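Local atomic coordinates of fumarate lyase (Mesorhizobium sp., PDB entry 3C8T), a protein that belongs to the fumarate lyase superfamily, largely helical enzymes that assemble as homotetramers around bundles of long helices. Residues A[103-117]-A[215-228]. Sequence-based numbering, arbitrary orientation.
Sequences TTQDIMDTATVLQIR and LNLGVPSITWHSAR
Leu215 sets its CD1 against Thr110 CG2 of helix 104-140. Arg117 NH2 lies 3.0 Å from Leu215 O, nearly along the carbonyl axis, and NH1 makes a weaker, bent bond to Asn216 O. Asn216 has the positive phi of a Schellman motif, and the Leu215 and Asn216 carbonyls lie at the guanidinium edge; a bend at chi3 (62°) turns the arginine tip onto them. Leu217 follows with CD2 over one guanidinium face and 3.7 Å from Val113 CG1, its CD1 reaching Leu114. The chain then swings away, Ser221 bonding Asn438 of a second subunit, and returns at Trp224, whose CH2 packs 3.5 Å from Val113 CG2 while Asp109 OD2 sits above the ring, toward its rim. His225 offers NE2 to Asp106 OD1 at 2.6 Å, nearly in the ring plane; Gly192 and Ser191 also bond that carboxylate. The extended Gln105 side chain runs antiparallel past the imidazole, NE2 donating to His225 O at 3.0 Å and OE1 accepting from Arg313. Arg228, folded at chi2 and chi3, ends the loop by gripping Asp109 end-on, NH1 to OD2 and NH2 to OD1, with Glu321 as a second anionic partner. The loop between helices 204-215 and 229-255 is thus fastened to the first turns of helix 104-140 by polar bonds at both ends, with an apolar patch between. Asp109 and Glu321 probably offset the cost of burying the Arg228 charge.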
ATOM      1  N   THR A 103      31.318  10.251  -7.999  1.00 32.18           N
ATOM      2  CA  THR A 103      30.475  10.802  -6.956  1.00 30.63           C
ATOM      3  C   THR A 103      30.065   9.659  -5.980  1.00 31.01           C
ATOM      4  O   THR A 103      30.195   8.452  -6.281  1.00 30.74           O
ATOM      5  CB  THR A 103      29.231  11.568  -7.517  1.00 31.27           C
ATOM      6  OG1 THR A 103      28.595  12.306  -6.453  1.00 31.20           O
ATOM      7  CG2 THR A 103      28.180  10.604  -8.117  1.00 28.94           C
ATOM      8  N   THR A 104      29.590  10.054  -4.808  1.00 30.28           N
ATOM      9  CA  THR A 104      29.106   9.139  -3.777  1.00 30.43           C
ATOM     10  C   THR A 104      28.058   8.110  -4.264  1.00 30.07           C
ATOM     11  O   THR A 104      28.239   6.896  -4.051  1.00 30.25           O
ATOM     12  CB  THR A 104      28.604   9.955  -2.563  1.00 30.59           C
ATOM     13  OG1 THR A 104      29.739  10.578  -1.975  1.00 31.18           O
ATOM     14  CG2 THR A 104      27.918   9.061  -1.516  1.00 29.90           C
ATOM     15  N   GLN A 105      26.999   8.574  -4.939  1.00 28.99           N
ATOM     16  CA  GLN A 105      25.992   7.619  -5.473  1.00 28.89           C
ATOM     17  C   GLN A 105      26.526   6.597  -6.498  1.00 29.19           C
ATOM     18  O   GLN A 105      25.954   5.483  -6.663  1.00 29.14           O
ATOM     19  CB  GLN A 105      24.779   8.349  -6.049  1.00 28.84           C
ATOM     20  CG  GLN A 105      23.535   7.479  -6.087  1.00 27.82           C
ATOM     21  CD  GLN A 105      22.360   8.135  -6.798  1.00 26.99           C
ATOM     22  OE1 GLN A 105      22.442   9.296  -7.225  1.00 26.04           O
ATOM     23  NE2 GLN A 105      21.264   7.393  -6.937  1.00 22.56           N
ATOM     24  N   ASP A 106      27.606   6.947  -7.187  1.00 29.02           N
ATOM     25  CA  ASP A 106      28.251   5.969  -8.071  1.00 29.85           C
ATOM     26  C   ASP A 106      28.737   4.770  -7.260  1.00 29.14           C
ATOM     27  O   ASP A 106      28.474   3.634  -7.602  1.00 29.43           O
ATOM     28  CB  ASP A 106      29.437   6.574  -8.794  1.00 29.33           C
ATOM     29  CG  ASP A 106      29.040   7.596  -9.804  1.00 32.56           C
ATOM     30  OD1 ASP A 106      27.872   7.605 -10.258  1.00 36.65           O
ATOM     31  OD2 ASP A 106      29.920   8.394 -10.168  1.00 32.38           O
ATOM     32  N   ILE A 107      29.455   5.048  -6.177  1.00 30.20           N
ATOM     33  CA  ILE A 107      30.064   3.994  -5.374  1.00 29.25           C
ATOM     34  C   ILE A 107      29.001   3.210  -4.629  1.00 29.10           C
ATOM     35  O   ILE A 107      29.078   1.962  -4.577  1.00 29.44           O
ATOM     36  CB  ILE A 107      31.125   4.529  -4.370  1.00 29.24           C
ATOM     37  CG1 ILE A 107      32.156   5.445  -5.055  1.00 30.68           C
ATOM     38  CG2 ILE A 107      31.842   3.356  -3.679  1.00 29.34           C
ATOM     39  CD1 ILE A 107      32.920   4.843  -6.266  1.00 28.19           C
ATOM     40  N   MET A 108      28.011   3.934  -4.082  1.00 28.46           N
ATOM     41  CA  MET A 108      26.888   3.317  -3.329  1.00 28.00           C
ATOM     42  C   MET A 108      25.926   2.505  -4.205  1.00 28.58           C
ATOM     43  O   MET A 108      25.514   1.419  -3.796  1.00 28.67           O
ATOM     44  CB  MET A 108      26.130   4.374  -2.527  1.00 28.49           C
ATOM     45  CG  MET A 108      26.965   5.016  -1.410  1.00 28.44           C
ATOM     46  SD  MET A 108      26.098   6.245  -0.356  1.00 27.01           S
ATOM     47  CE  MET A 108      25.108   5.078   0.602  1.00 29.99           C
ATOM     48  N   ASP A 109      25.610   3.001  -5.412  1.00 28.03           N
ATOM     49  CA  ASP A 109      24.800   2.261  -6.381  1.00 28.09           C
ATOM     50  C   ASP A 109      25.512   1.004  -6.857  1.00 28.09           C
ATOM     51  O   ASP A 109      24.941  -0.094  -6.911  1.00 27.92           O
ATOM     52  CB  ASP A 109      24.531   3.125  -7.621  1.00 28.30           C
ATOM     53  CG  ASP A 109      23.241   3.964  -7.521  1.00 29.83           C
ATOM     54  OD1 ASP A 109      22.524   3.891  -6.514  1.00 29.49           O
ATOM     55  OD2 ASP A 109      22.940   4.697  -8.487  1.00 31.66           O
ATOM     56  N   THR A 110      26.776   1.170  -7.203  1.00 28.43           N
ATOM     57  CA  THR A 110      27.580   0.047  -7.703  1.00 27.23           C
ATOM     58  C   THR A 110      27.825  -1.009  -6.652  1.00 26.95           C
ATOM     59  O   THR A 110      27.672  -2.191  -6.938  1.00 27.61           O
ATOM     60  CB  THR A 110      28.922   0.515  -8.306  1.00 28.00           C
ATOM     61  OG1 THR A 110      28.671   1.366  -9.435  1.00 27.51           O
ATOM     62  CG2 THR A 110      29.729  -0.714  -8.768  1.00 26.14           C
ATOM     63  N   ALA A 111      28.198  -0.614  -5.438  1.00 27.33           N
ATOM     64  CA  ALA A 111      28.305  -1.581  -4.323  1.00 27.44           C
ATOM     65  C   ALA A 111      26.995  -2.304  -4.036  1.00 28.09           C
ATOM     66  O   ALA A 111      26.998  -3.495  -3.718  1.00 27.49           O
ATOM     67  CB  ALA A 111      28.801  -0.897  -3.047  1.00 27.90           C
ATOM     68  N   THR A 112      25.879  -1.560  -4.098  1.00 29.16           N
ATOM     69  CA  THR A 112      24.529  -2.155  -3.998  1.00 29.24           C
ATOM     70  C   THR A 112      24.310  -3.191  -5.078  1.00 29.36           C
ATOM     71  O   THR A 112      23.814  -4.286  -4.792  1.00 29.49           O
ATOM     72  CB  THR A 112      23.412  -1.077  -4.008  1.00 30.19           C
ATOM     73  OG1 THR A 112      23.620  -0.209  -2.892  1.00 29.21           O
ATOM     74  CG2 THR A 112      21.999  -1.679  -3.923  1.00 31.44           C
ATOM     75  N   VAL A 113      24.665  -2.861  -6.318  1.00 29.16           N
ATOM     76  CA  VAL A 113      24.523  -3.829  -7.410  1.00 28.56           C
ATOM     77  C   VAL A 113      25.354  -5.109  -7.149  1.00 28.40           C
ATOM     78  O   VAL A 113      24.897  -6.216  -7.402  1.00 28.82           O
ATOM     79  CB  VAL A 113      24.783  -3.165  -8.799  1.00 28.94           C
ATOM     80  CG1 VAL A 113      25.091  -4.178  -9.875  1.00 26.55           C
ATOM     81  CG2 VAL A 113      23.566  -2.285  -9.222  1.00 29.09           C
ATOM     82  N   LEU A 114      26.536  -4.966  -6.575  1.00 27.77           N
ATOM     83  CA  LEU A 114      27.359  -6.127  -6.257  1.00 28.33           C
ATOM     84  C   LEU A 114      26.687  -7.037  -5.210  1.00 29.36           C
ATOM     85  O   LEU A 114      26.748  -8.266  -5.318  1.00 29.10           O
ATOM     86  CB  LEU A 114      28.761  -5.694  -5.770  1.00 27.13           C
ATOM     87  CG  LEU A 114      29.598  -4.987  -6.849  1.00 26.95           C
ATOM     88  CD1 LEU A 114      30.808  -4.303  -6.210  1.00 25.42           C
ATOM     89  CD2 LEU A 114      30.010  -5.952  -7.916  1.00 25.60           C
ATOM     90  N   GLN A 115      26.081  -6.434  -4.190  1.00 29.33           N
ATOM     91  CA  GLN A 115      25.304  -7.191  -3.227  1.00 30.05           C
ATOM     92  C   GLN A 115      24.083  -7.850  -3.893  1.00 29.77           C
ATOM     93  O   GLN A 115      23.835  -9.038  -3.690  1.00 31.40           O
ATOM     94  CB  GLN A 115      24.862  -6.246  -2.133  1.00 30.83           C
ATOM     95  CG  GLN A 115      26.002  -5.750  -1.192  1.00 31.13           C
ATOM     96  CD  GLN A 115      25.483  -4.689  -0.226  1.00 31.19           C
ATOM     97  OE1 GLN A 115      24.758  -3.790  -0.622  1.00 32.51           O
ATOM     98  NE2 GLN A 115      25.816  -4.819   1.049  1.00 35.27           N
ATOM     99  N   ILE A 116      23.311  -7.089  -4.671  1.00 29.02           N
ATOM    100  CA  ILE A 116      22.182  -7.654  -5.456  1.00 28.55           C
ATOM    101  C   ILE A 116      22.579  -8.897  -6.300  1.00 30.85           C
ATOM    102  O   ILE A 116      21.799  -9.853  -6.399  1.00 32.18           O
ATOM    103  CB  ILE A 116      21.476  -6.563  -6.331  1.00 28.61           C
ATOM    104  CG1 ILE A 116      20.805  -5.483  -5.417  1.00 27.32           C
ATOM    105  CG2 ILE A 116      20.402  -7.155  -7.215  1.00 22.36           C
ATOM    106  CD1 ILE A 116      20.246  -4.256  -6.173  1.00 27.29           C
ATOM    107  N   ARG A 117      23.771  -8.883  -6.911  1.00 30.19           N
ATOM    108  CA  ARG A 117      24.280 -10.073  -7.580  1.00 30.96           C
ATOM    109  C   ARG A 117      24.352 -11.285  -6.639  1.00 31.72           C
ATOM    110  O   ARG A 117      23.874 -12.386  -6.976  1.00 30.97           O
ATOM    111  CB  ARG A 117      25.645  -9.816  -8.213  1.00 30.06           C
ATOM    112  CG  ARG A 117      26.095 -11.013  -9.023  1.00 32.57           C
ATOM    113  CD  ARG A 117      27.032 -10.635 -10.133  1.00 33.94           C
ATOM    114  NE  ARG A 117      28.240 -10.034  -9.592  1.00 36.34           N
ATOM    115  CZ  ARG A 117      29.217  -9.554 -10.350  1.00 36.69           C
ATOM    116  NH1 ARG A 117      29.114  -9.618 -11.667  1.00 38.87           N
ATOM    117  NH2 ARG A 117      30.274  -9.000  -9.784  1.00 38.66           N
ATOM    118  N   LEU A 215      34.516  -5.287 -12.910  1.00 36.24           N
ATOM    119  CA  LEU A 215      33.649  -5.817 -11.869  1.00 36.33           C
ATOM    120  C   LEU A 215      32.782  -6.930 -12.409  1.00 36.71           C
ATOM    121  O   LEU A 215      32.019  -7.536 -11.670  1.00 37.70           O
ATOM    122  CB  LEU A 215      32.742  -4.712 -11.333  1.00 35.93           C
ATOM    123  CG  LEU A 215      33.441  -3.608 -10.562  1.00 34.15           C
ATOM    124  CD1 LEU A 215      32.460  -2.480 -10.253  1.00 31.41           C
ATOM    125  CD2 LEU A 215      34.059  -4.183  -9.301  1.00 33.26           C
ATOM    126  N   ASN A 216      32.869  -7.162 -13.713  1.00 36.61           N
ATOM    127  CA  ASN A 216      32.016  -8.136 -14.366  1.00 36.66           C
ATOM    128  C   ASN A 216      30.524  -7.761 -14.320  1.00 35.58           C
ATOM    129  O   ASN A 216      29.695  -8.612 -14.079  1.00 35.42           O
ATOM    130  CB  ASN A 216      32.272  -9.526 -13.764  1.00 37.84           C
ATOM    131  CG  ASN A 216      31.617 -10.639 -14.558  1.00 40.87           C
ATOM    132  OD1 ASN A 216      31.396 -10.520 -15.765  1.00 42.64           O
ATOM    133  ND2 ASN A 216      31.276 -11.730 -13.868  1.00 43.73           N
ATOM    134  N   LEU A 217      30.195  -6.496 -14.602  1.00 34.08           N
ATOM    135  CA  LEU A 217      28.807  -6.026 -14.649  1.00 32.64           C
ATOM    136  C   LEU A 217      28.466  -5.574 -16.065  1.00 32.62           C
ATOM    137  O   LEU A 217      29.382  -5.324 -16.881  1.00 32.03           O
ATOM    138  CB  LEU A 217      28.613  -4.866 -13.654  1.00 32.30           C
ATOM    139  CG  LEU A 217      28.733  -5.251 -12.174  1.00 31.81           C
ATOM    140  CD1 LEU A 217      28.855  -4.032 -11.291  1.00 30.69           C
ATOM    141  CD2 LEU A 217      27.556  -6.210 -11.687  1.00 33.21           C
ATOM    142  N   GLY A 218      27.177  -5.444 -16.387  1.00 30.81           N
ATOM    143  CA  GLY A 218      26.845  -4.821 -17.694  1.00 30.45           C
ATOM    144  C   GLY A 218      27.178  -3.318 -17.636  1.00 30.80           C
ATOM    145  O   GLY A 218      27.537  -2.790 -16.578  1.00 29.44           O
ATOM    146  N   VAL A 219      27.042  -2.650 -18.776  1.00 30.76           N
ATOM    147  CA  VAL A 219      27.150  -1.216 -18.922  1.00 30.41           C
ATOM    148  C   VAL A 219      25.729  -0.677 -19.117  1.00 31.14           C
ATOM    149  O   VAL A 219      25.012  -1.151 -19.990  1.00 31.96           O
ATOM    150  CB  VAL A 219      28.021  -0.846 -20.174  1.00 31.88           C
ATOM    151  CG1 VAL A 219      28.112   0.682 -20.403  1.00 29.87           C
ATOM    152  CG2 VAL A 219      29.452  -1.459 -20.083  1.00 28.19           C
ATOM    153  N   PRO A 220      25.304   0.313 -18.303  1.00 30.33           N
ATOM    154  CA  PRO A 220      23.975   0.903 -18.492  1.00 29.94           C
ATOM    155  C   PRO A 220      23.901   1.675 -19.801  1.00 30.30           C
ATOM    156  O   PRO A 220      24.941   2.140 -20.330  1.00 30.95           O
ATOM    157  CB  PRO A 220      23.881   1.897 -17.326  1.00 29.25           C
ATOM    158  CG  PRO A 220      25.298   2.326 -17.072  1.00 27.15           C
ATOM    159  CD  PRO A 220      26.029   0.980 -17.203  1.00 30.24           C
ATOM    160  N   SER A 221      22.693   1.837 -20.334  1.00 30.60           N
ATOM    161  CA  SER A 221      22.525   2.666 -21.529  1.00 30.38           C
ATOM    162  C   SER A 221      22.928   4.147 -21.235  1.00 30.11           C
ATOM    163  O   SER A 221      23.493   4.837 -22.086  1.00 29.03           O
ATOM    164  CB  SER A 221      21.087   2.611 -22.003  1.00 30.30           C
ATOM    165  OG  SER A 221      20.215   2.699 -20.907  1.00 32.04           O
ATOM    166  N   ILE A 222      22.614   4.587 -20.011  1.00 29.16           N
ATOM    167  CA  ILE A 222      22.906   5.925 -19.503  1.00 28.09           C
ATOM    168  C   ILE A 222      22.756   5.891 -17.960  1.00 28.44           C
ATOM    169  O   ILE A 222      22.115   4.971 -17.374  1.00 27.85           O
ATOM    170  CB  ILE A 222      21.977   7.018 -20.181  1.00 28.39           C
ATOM    171  CG1 ILE A 222      22.454   8.463 -19.909  1.00 27.74           C
ATOM    172  CG2 ILE A 222      20.484   6.812 -19.777  1.00 26.72           C
ATOM    173  CD1 ILE A 222      21.836   9.501 -20.874  1.00 26.79           C
ATOM    174  N   THR A 223      23.370   6.886 -17.325  1.00 27.52           N
ATOM    175  CA  THR A 223      23.248   7.195 -15.910  1.00 26.92           C
ATOM    176  C   THR A 223      21.876   6.811 -15.349  1.00 26.68           C
ATOM    177  O   THR A 223      20.817   7.140 -15.932  1.00 26.24           O
ATOM    178  CB  THR A 223      23.476   8.710 -15.711  1.00 28.45           C
ATOM    179  OG1 THR A 223      24.697   9.077 -16.356  1.00 28.83           O
ATOM    180  CG2 THR A 223      23.526   9.095 -14.198  1.00 28.95           C
ATOM    181  N   TRP A 224      21.888   6.084 -14.234  1.00 25.46           N
ATOM    182  CA  TRP A 224      20.624   5.696 -13.626  1.00 25.58           C
ATOM    183  C   TRP A 224      20.504   6.189 -12.174  1.00 25.38           C
ATOM    184  O   TRP A 224      19.799   5.599 -11.385  1.00 26.36           O
ATOM    185  CB  TRP A 224      20.357   4.177 -13.804  1.00 24.60           C
ATOM    186  CG  TRP A 224      21.475   3.266 -13.380  1.00 24.39           C
ATOM    187  CD1 TRP A 224      22.594   2.945 -14.095  1.00 24.42           C
ATOM    188  CD2 TRP A 224      21.573   2.533 -12.129  1.00 23.98           C
ATOM    189  NE1 TRP A 224      23.383   2.051 -13.373  1.00 24.23           N
ATOM    190  CE2 TRP A 224      22.760   1.777 -12.176  1.00 23.23           C
ATOM    191  CE3 TRP A 224      20.743   2.425 -10.996  1.00 24.39           C
ATOM    192  CZ2 TRP A 224      23.159   0.949 -11.126  1.00 25.20           C
ATOM    193  CZ3 TRP A 224      21.143   1.578  -9.941  1.00 23.15           C
ATOM    194  CH2 TRP A 224      22.323   0.864 -10.019  1.00 25.99           C
ATOM    195  N   HIS A 225      21.218   7.268 -11.832  1.00 26.82           N
ATOM    196  CA  HIS A 225      21.111   7.901 -10.513  1.00 27.60           C
ATOM    197  C   HIS A 225      19.623   8.153 -10.214  1.00 27.35           C
ATOM    198  O   HIS A 225      19.184   7.992  -9.076  1.00 28.26           O
ATOM    199  CB  HIS A 225      21.867   9.232 -10.471  1.00 27.47           C
ATOM    200  CG  HIS A 225      23.364   9.108 -10.478  1.00 27.70           C
ATOM    201  ND1 HIS A 225      24.187  10.091 -10.996  1.00 28.77           N
ATOM    202  CD2 HIS A 225      24.186   8.137 -10.027  1.00 28.90           C
ATOM    203  CE1 HIS A 225      25.446   9.722 -10.871  1.00 28.99           C
ATOM    204  NE2 HIS A 225      25.474   8.545 -10.272  1.00 27.87           N
ATOM    205  N   SER A 226      18.862   8.539 -11.240  1.00 26.88           N
ATOM    206  CA  SER A 226      17.444   8.888 -11.075  1.00 27.70           C
ATOM    207  C   SER A 226      16.455   8.074 -11.932  1.00 27.12           C
ATOM    208  O   SER A 226      15.271   8.392 -11.962  1.00 27.61           O
ATOM    209  CB  SER A 226      17.250  10.379 -11.326  1.00 27.60           C
ATOM    210  OG  SER A 226      17.434  10.655 -12.695  1.00 29.71           O
ATOM    211  N   ALA A 227      16.946   7.024 -12.587  1.00 26.81           N
ATOM    212  CA  ALA A 227      16.130   6.054 -13.360  1.00 26.77           C
ATOM    213  C   ALA A 227      16.203   4.685 -12.663  1.00 26.72           C
ATOM    214  O   ALA A 227      17.081   3.847 -12.959  1.00 26.06           O
ATOM    215  CB  ALA A 227      16.645   5.958 -14.841  1.00 27.11           C
ATOM    216  N   ARG A 228      15.269   4.452 -11.737  1.00 26.63           N
ATOM    217  CA  ARG A 228      15.411   3.375 -10.722  1.00 27.47           C
ATOM    218  C   ARG A 228      14.594   2.113 -11.036  1.00 27.51           C
ATOM    219  O   ARG A 228      14.353   1.296 -10.136  1.00 27.63           O
ATOM    220  CB  ARG A 228      14.991   3.928  -9.323  1.00 27.17           C
ATOM    221  CG  ARG A 228      15.686   5.271  -8.923  1.00 28.08           C
ATOM    222  CD  ARG A 228      17.224   5.188  -9.029  1.00 26.84           C
ATOM    223  NE  ARG A 228      17.850   4.400  -7.959  1.00 25.88           N
ATOM    224  CZ  ARG A 228      19.160   4.214  -7.818  1.00 24.27           C
ATOM    225  NH1 ARG A 228      20.019   4.726  -8.721  1.00 21.02           N
ATOM    226  NH2 ARG A 228      19.616   3.525  -6.758  1.00 21.91           N
TER